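Iron(III) ABC transporter, periplasmic iron-compound-binding protein (Vibrio cholerae, PDB 5GGY) probably captures ferric hydroxamate siderophores such as Desferal in the periplasm and hands them to an ABC transporter for import into the cell. Local coordinates at residues Ser44-Pro56 and Arg253-Tyr266. Numbering follows the deposited sequence.
Sequences SSYVQWVVQPEVP and RPVWSYGGAMSLRY
The indole of W256 is held between CG2 of V50 on one face and CD1 of Y258 on the other, while the Y266 ring has CG of Q52 over the centre of one face and the carbonyl oxygen of M262 against the opposite face, offset toward the rim. The R253 guanidinium has OE1 of Q52 and a water at its edge, in its plane. This is the two-lobed fold of class III periplasmic binding proteins, with the lobes bridged by a long helix; the contact lies between the lobes, probably near the siderophore cleft, where the turn leaving helix 43-49 meets the chain running from strand 249-252 into helix 262-276. V50 CG2 sits 4.2 Å from the centroid of the W256 five-membered ring, a CH-pi contact, and W24 adds an edge-to-face partner to the same indole. At its six-membered side, CZ3 of W256 approaches CE3 of W49 at 4.0 Å.

Q52 does two jobs. With chi1 at 61°, its CG lies between the backbone N and carbonyl carbon and rests on Y266, 3.5 Å from the ring centroid; the bend at chi2 (-79°) then turns the amide away toward P254. There NE2 gives a nearly straight hydrogen bond (171°) to a lone pair of P254 O, 3.3 Å away. The hydroxyl of Y266 is hydrogen-bonded to OE1 of E32. Beside Q52, CG2 of V51 packs on CB of P254 at 3.6 Å.

Two waters complete the join. One accepts from Q52 NE2 and W256 N and donates to V50 O. The other accepts from NH1 of R253, whose NE is salt-bridged to E273, and donates to Q52 OE1 and P254 O; the bond from this water to P254 O measures 2.8 Å.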
loop_
_atom_site.group_PDB
_atom_site.type_symbol
_atom_site.label_atom_id
_atom_site.label_comp_id
_atom_site.label_asym_id
_atom_site.label_seq_id
_atom_site.Cartn_x
_atom_site.Cartn_y
_atom_site.Cartn_z
ATOM N N SER A 44 15.789 13.724 22.772
ATOM C CA SER A 44 17.143 13.193 22.878
ATOM C C SER A 44 17.117 11.670 22.929
ATOM O O SER A 44 18.061 11.011 22.505
ATOM C CB SER A 44 17.855 13.755 24.109
ATOM O OG SER A 44 17.173 13.397 25.298
ATOM N N SER A 45 16.024 11.119 23.448
ATOM C CA SER A 45 15.826 9.672 23.492
ATOM C C SER A 45 15.344 9.160 22.145
ATOM O O SER A 45 15.598 8.018 21.770
ATOM C CB SER A 45 14.827 9.297 24.586
ATOM O OG SER A 45 15.453 8.511 25.577
ATOM N N TYR A 46 14.647 10.028 21.423
ATOM C CA TYR A 46 14.198 9.746 20.066
ATOM C C TYR A 46 15.390 9.455 19.160
ATOM O O TYR A 46 15.330 8.574 18.303
ATOM C CB TYR A 46 13.386 10.929 19.524
ATOM C CG TYR A 46 12.878 10.768 18.101
ATOM C CD1 TYR A 46 11.574 10.355 17.850
ATOM C CD2 TYR A 46 13.694 11.052 17.012
ATOM C CE1 TYR A 46 11.103 10.220 16.557
ATOM C CE2 TYR A 46 13.232 10.911 15.714
ATOM C CZ TYR A 46 11.937 10.500 15.494
ATOM O OH TYR A 46 11.476 10.364 14.205
ATOM N N VAL A 47 16.467 10.208 19.357
ATOM C CA VAL A 47 17.682 10.060 18.561
ATOM C C VAL A 47 18.253 8.646 18.658
ATOM O O VAL A 47 18.727 8.087 17.667
ATOM C CB VAL A 47 18.756 11.082 19.000
ATOM C CG1 VAL A 47 20.078 10.827 18.292
ATOM C CG2 VAL A 47 18.263 12.501 18.743
ATOM N N GLN A 48 18.182 8.060 19.847
ATOM C CA GLN A 48 18.768 6.745 20.086
ATOM C C GLN A 48 17.833 5.602 19.697
ATOM O O GLN A 48 18.282 4.566 19.209
ATOM C CB GLN A 48 19.167 6.607 21.556
ATOM C CG GLN A 48 20.068 7.722 22.056
ATOM C CD GLN A 48 21.389 7.785 21.314
ATOM O OE1 GLN A 48 21.963 6.758 20.951
ATOM N NE2 GLN A 48 21.877 8.998 21.083
ATOM N N TRP A 49 16.535 5.792 19.909
ATOM C CA TRP A 49 15.572 4.707 19.738
ATOM C C TRP A 49 14.856 4.718 18.385
ATOM O O TRP A 49 14.475 3.660 17.878
ATOM C CB TRP A 49 14.542 4.744 20.872
ATOM C CG TRP A 49 15.116 4.387 22.213
ATOM C CD1 TRP A 49 15.617 5.246 23.151
ATOM C CD2 TRP A 49 15.257 3.070 22.760
ATOM N NE1 TRP A 49 16.055 4.544 24.249
ATOM C CE2 TRP A 49 15.847 3.207 24.033
ATOM C CE3 TRP A 49 14.939 1.790 22.298
ATOM C CZ2 TRP A 49 16.126 2.111 24.848
ATOM C CZ3 TRP A 49 15.215 0.704 23.108
ATOM C CH2 TRP A 49 15.803 0.871 24.369
ATOM N N VAL A 50 14.674 5.900 17.801
ATOM C CA VAL A 50 13.941 6.018 16.539
ATOM C C VAL A 50 14.840 6.429 15.375
ATOM O O VAL A 50 14.688 5.935 14.256
ATOM C CB VAL A 50 12.794 7.036 16.651
ATOM C CG1 VAL A 50 11.954 7.031 15.380
ATOM C CG2 VAL A 50 11.929 6.723 17.857
ATOM N N VAL A 51 15.762 7.348 15.654
ATOM C CA VAL A 51 16.753 7.823 14.687
ATOM C C VAL A 51 16.131 8.536 13.483
ATOM O O VAL A 51 16.359 9.729 13.277
ATOM C CB VAL A 51 17.640 6.667 14.180
ATOM C CG1 VAL A 51 18.741 7.205 13.289
ATOM C CG2 VAL A 51 18.232 5.896 15.350
ATOM N N GLN A 52 15.356 7.806 12.687
ATOM C CA GLN A 52 14.736 8.372 11.491
ATOM C C GLN A 52 13.209 8.317 11.565
ATOM O O GLN A 52 12.641 7.337 12.052
ATOM C CB GLN A 52 15.234 7.652 10.229
ATOM C CG GLN A 52 14.915 6.162 10.162
ATOM C CD GLN A 52 15.854 5.311 11.000
ATOM O OE1 GLN A 52 17.073 5.456 10.926
ATOM N NE2 GLN A 52 15.285 4.423 11.809
ATOM N N PRO A 53 12.534 9.375 11.082
ATOM C CA PRO A 53 13.109 10.581 10.472
ATOM C C PRO A 53 13.728 11.533 11.494
ATOM O O PRO A 53 13.316 11.540 12.655
ATOM C CB PRO A 53 11.903 11.229 9.790
ATOM C CG PRO A 53 10.757 10.820 10.628
ATOM C CD PRO A 53 11.062 9.419 11.088
ATOM N N GLU A 54 14.710 12.317 11.061
ATOM C CA GLU A 54 15.393 13.244 11.953
ATOM C C GLU A 54 14.475 14.379 12.388
ATOM O O GLU A 54 13.817 15.010 11.563
ATOM C CB GLU A 54 16.641 13.820 11.285
ATOM C CG GLU A 54 17.394 14.807 12.167
ATOM C CD GLU A 54 18.445 15.598 11.413
ATOM O OE1 GLU A 54 19.011 16.543 12.005
ATOM O OE2 GLU A 54 18.704 15.280 10.233
ATOM N N VAL A 55 14.433 14.630 13.692
ATOM C CA VAL A 55 13.663 15.742 14.226
ATOM C C VAL A 55 14.424 17.049 14.033
ATOM O O VAL A 55 15.572 17.167 14.458
ATOM C CB VAL A 55 13.351 15.543 15.721
ATOM C CG1 VAL A 55 12.678 16.776 16.295
ATOM C CG2 VAL A 55 12.483 14.308 15.922
ATOM N N PRO A 56 13.793 18.030 13.368
ATOM C CA PRO A 56 14.380 19.365 13.207
ATOM C C PRO A 56 14.678 20.015 14.557
ATOM O O PRO A 56 13.944 19.797 15.518
ATOM C CB PRO A 56 13.294 20.141 12.452
ATOM C CG PRO A 56 12.480 19.097 11.771
ATOM C CD PRO A 56 12.496 17.908 12.680
ATOM N N ARG A 253 20.129 -2.447 13.358
ATOM C CA ARG A 253 20.326 -1.040 13.692
ATOM C C ARG A 253 19.009 -0.399 14.123
ATOM O O ARG A 253 17.946 -0.790 13.642
ATOM C CB ARG A 253 20.936 -0.287 12.503
ATOM C CG ARG A 253 20.107 -0.304 11.233
ATOM C CD ARG A 253 20.795 0.496 10.135
ATOM N NE ARG A 253 20.085 0.410 8.863
ATOM C CZ ARG A 253 19.123 1.244 8.484
ATOM N NH1 ARG A 253 18.750 2.235 9.281
ATOM N NH2 ARG A 253 18.535 1.083 7.307
ATOM N N PRO A 254 19.079 0.582 15.042
ATOM C CA PRO A 254 17.905 1.190 15.686
ATOM C C PRO A 254 16.776 1.594 14.738
ATOM O O PRO A 254 16.904 2.548 13.974
ATOM C CB PRO A 254 18.495 2.427 16.370
ATOM C CG PRO A 254 19.888 2.031 16.692
ATOM C CD PRO A 254 20.338 1.153 15.557
ATOM N N VAL A 255 15.680 0.842 14.790
ATOM C CA VAL A 255 14.446 1.203 14.102
ATOM C C VAL A 255 13.273 0.986 15.046
ATOM O O VAL A 255 13.084 -0.110 15.568
ATOM C CB VAL A 255 14.221 0.383 12.818
ATOM C CG1 VAL A 255 12.895 0.763 12.194
ATOM C CG2 VAL A 255 15.355 0.608 11.827
ATOM N N TRP A 256 12.493 2.037 15.265
ATOM C CA TRP A 256 11.394 1.991 16.220
ATOM C C TRP A 256 10.320 0.998 15.785
ATOM O O TRP A 256 9.715 1.139 14.719
ATOM C CB TRP A 256 10.798 3.388 16.402
ATOM C CG TRP A 256 9.891 3.541 17.594
ATOM C CD1 TRP A 256 8.631 4.062 17.598
ATOM C CD2 TRP A 256 10.180 3.184 18.954
ATOM N NE1 TRP A 256 8.114 4.050 18.871
ATOM C CE2 TRP A 256 9.044 3.515 19.723
ATOM C CE3 TRP A 256 11.285 2.615 19.596
ATOM C CZ2 TRP A 256 8.984 3.296 21.099
ATOM C CZ3 TRP A 256 11.223 2.399 20.961
ATOM C CH2 TRP A 256 10.081 2.737 21.698
ATOM N N SER A 257 10.094 -0.011 16.620
ATOM C CA SER A 257 9.145 -1.071 16.309
ATOM C C SER A 257 7.728 -0.699 16.724
ATOM O O SER A 257 6.816 -1.523 16.663
ATOM C CB SER A 257 9.562 -2.373 16.991
ATOM O OG SER A 257 10.920 -2.683 16.724
ATOM N N TYR A 258 7.553 0.547 17.151
ATOM C CA TYR A 258 6.240 1.055 17.519
ATOM C C TYR A 258 5.997 2.416 16.871
ATOM O O TYR A 258 5.563 3.360 17.529
ATOM C CB TYR A 258 6.109 1.157 19.039
ATOM C CG TYR A 258 6.734 -0.009 19.776
ATOM C CD1 TYR A 258 8.022 0.081 20.293
ATOM C CD2 TYR A 258 6.044 -1.202 19.943
ATOM C CE1 TYR A 258 8.598 -0.976 20.960
ATOM C CE2 TYR A 258 6.615 -2.270 20.612
ATOM C CZ TYR A 258 7.893 -2.151 21.118
ATOM O OH TYR A 258 8.476 -3.205 21.785
ATOM N N GLY A 259 6.284 2.507 15.577
ATOM C CA GLY A 259 6.213 3.772 14.870
ATOM C C GLY A 259 5.077 3.876 13.870
ATOM O O GLY A 259 4.047 3.215 14.007
ATOM N N GLY A 260 5.273 4.714 12.857
ATOM C CA GLY A 260 4.251 4.965 11.856
ATOM C C GLY A 260 4.431 4.180 10.571
ATOM O O GLY A 260 5.032 3.105 10.562
ATOM N N ALA A 261 3.907 4.732 9.480
ATOM C CA ALA A 261 3.915 4.064 8.182
ATOM C C ALA A 261 5.321 3.855 7.631
ATOM O O ALA A 261 5.632 2.791 7.104
ATOM C CB ALA A 261 3.082 4.852 7.180
ATOM N N MET A 262 6.167 4.872 7.749
ATOM C CA MET A 262 7.496 4.817 7.149
ATOM C C MET A 262 8.476 4.004 7.987
ATOM O O MET A 262 9.548 3.631 7.503
ATOM C CB MET A 262 8.037 6.231 6.919
ATOM C CG MET A 262 7.330 6.990 5.798
ATOM S SD MET A 262 7.420 6.180 4.187
ATOM C CE MET A 262 5.767 5.506 4.050
ATOM N N SER A 263 8.106 3.722 9.234
ATOM C CA SER A 263 8.906 2.848 10.086
ATOM C C SER A 263 8.890 1.429 9.529
ATOM O O SER A 263 9.784 0.634 9.805
ATOM C CB SER A 263 8.389 2.857 11.527
ATOM O OG SER A 263 7.152 2.172 11.626
ATOM N N LEU A 264 7.857 1.121 8.750
ATOM C CA LEU A 264 7.750 -0.166 8.077
ATOM C C LEU A 264 8.825 -0.287 7.001
ATOM O O LEU A 264 9.427 -1.348 6.825
ATOM C CB LEU A 264 6.358 -0.339 7.462
ATOM C CG LEU A 264 5.174 -0.139 8.411
ATOM C CD1 LEU A 264 3.861 -0.172 7.643
ATOM C CD2 LEU A 264 5.183 -1.185 9.514
ATOM N N ARG A 265 9.059 0.812 6.288
ATOM C CA ARG A 265 10.089 0.858 5.258
ATOM C C ARG A 265 11.482 0.763 5.869
ATOM O O ARG A 265 12.339 0.038 5.367
ATOM C CB ARG A 265 9.975 2.143 4.433
ATOM C CG ARG A 265 11.030 2.272 3.338
ATOM C CD ARG A 265 11.231 3.721 2.906
ATOM N NE ARG A 265 12.392 3.869 2.031
ATOM C CZ ARG A 265 12.327 4.030 0.713
ATOM N NH1 ARG A 265 11.152 4.076 0.101
ATOM N NH2 ARG A 265 13.440 4.151 0.004
ATOM N N TYR A 266 11.700 1.510 6.947
ATOM C CA TYR A 266 12.986 1.518 7.636
ATOM C C TYR A 266 13.294 0.155 8.239
ATOM O O TYR A 266 14.419 -0.338 8.143
ATOM C CB TYR A 266 12.999 2.587 8.731
ATOM C CG TYR A 266 12.738 3.988 8.224
ATOM C CD1 TYR A 266 11.957 4.877 8.952
ATOM C CD2 TYR A 266 13.277 4.425 7.022
ATOM C CE1 TYR A 266 11.718 6.157 8.497
ATOM C CE2 TYR A 266 13.043 5.707 6.557
ATOM C CZ TYR A 266 12.262 6.567 7.301
ATOM O OH TYR A 266 12.028 7.842 6.842
HETATM O O HOH W 1 12.997 4.283 13.318
HETATM O O HOH W 2 18.928 3.287 12.240
#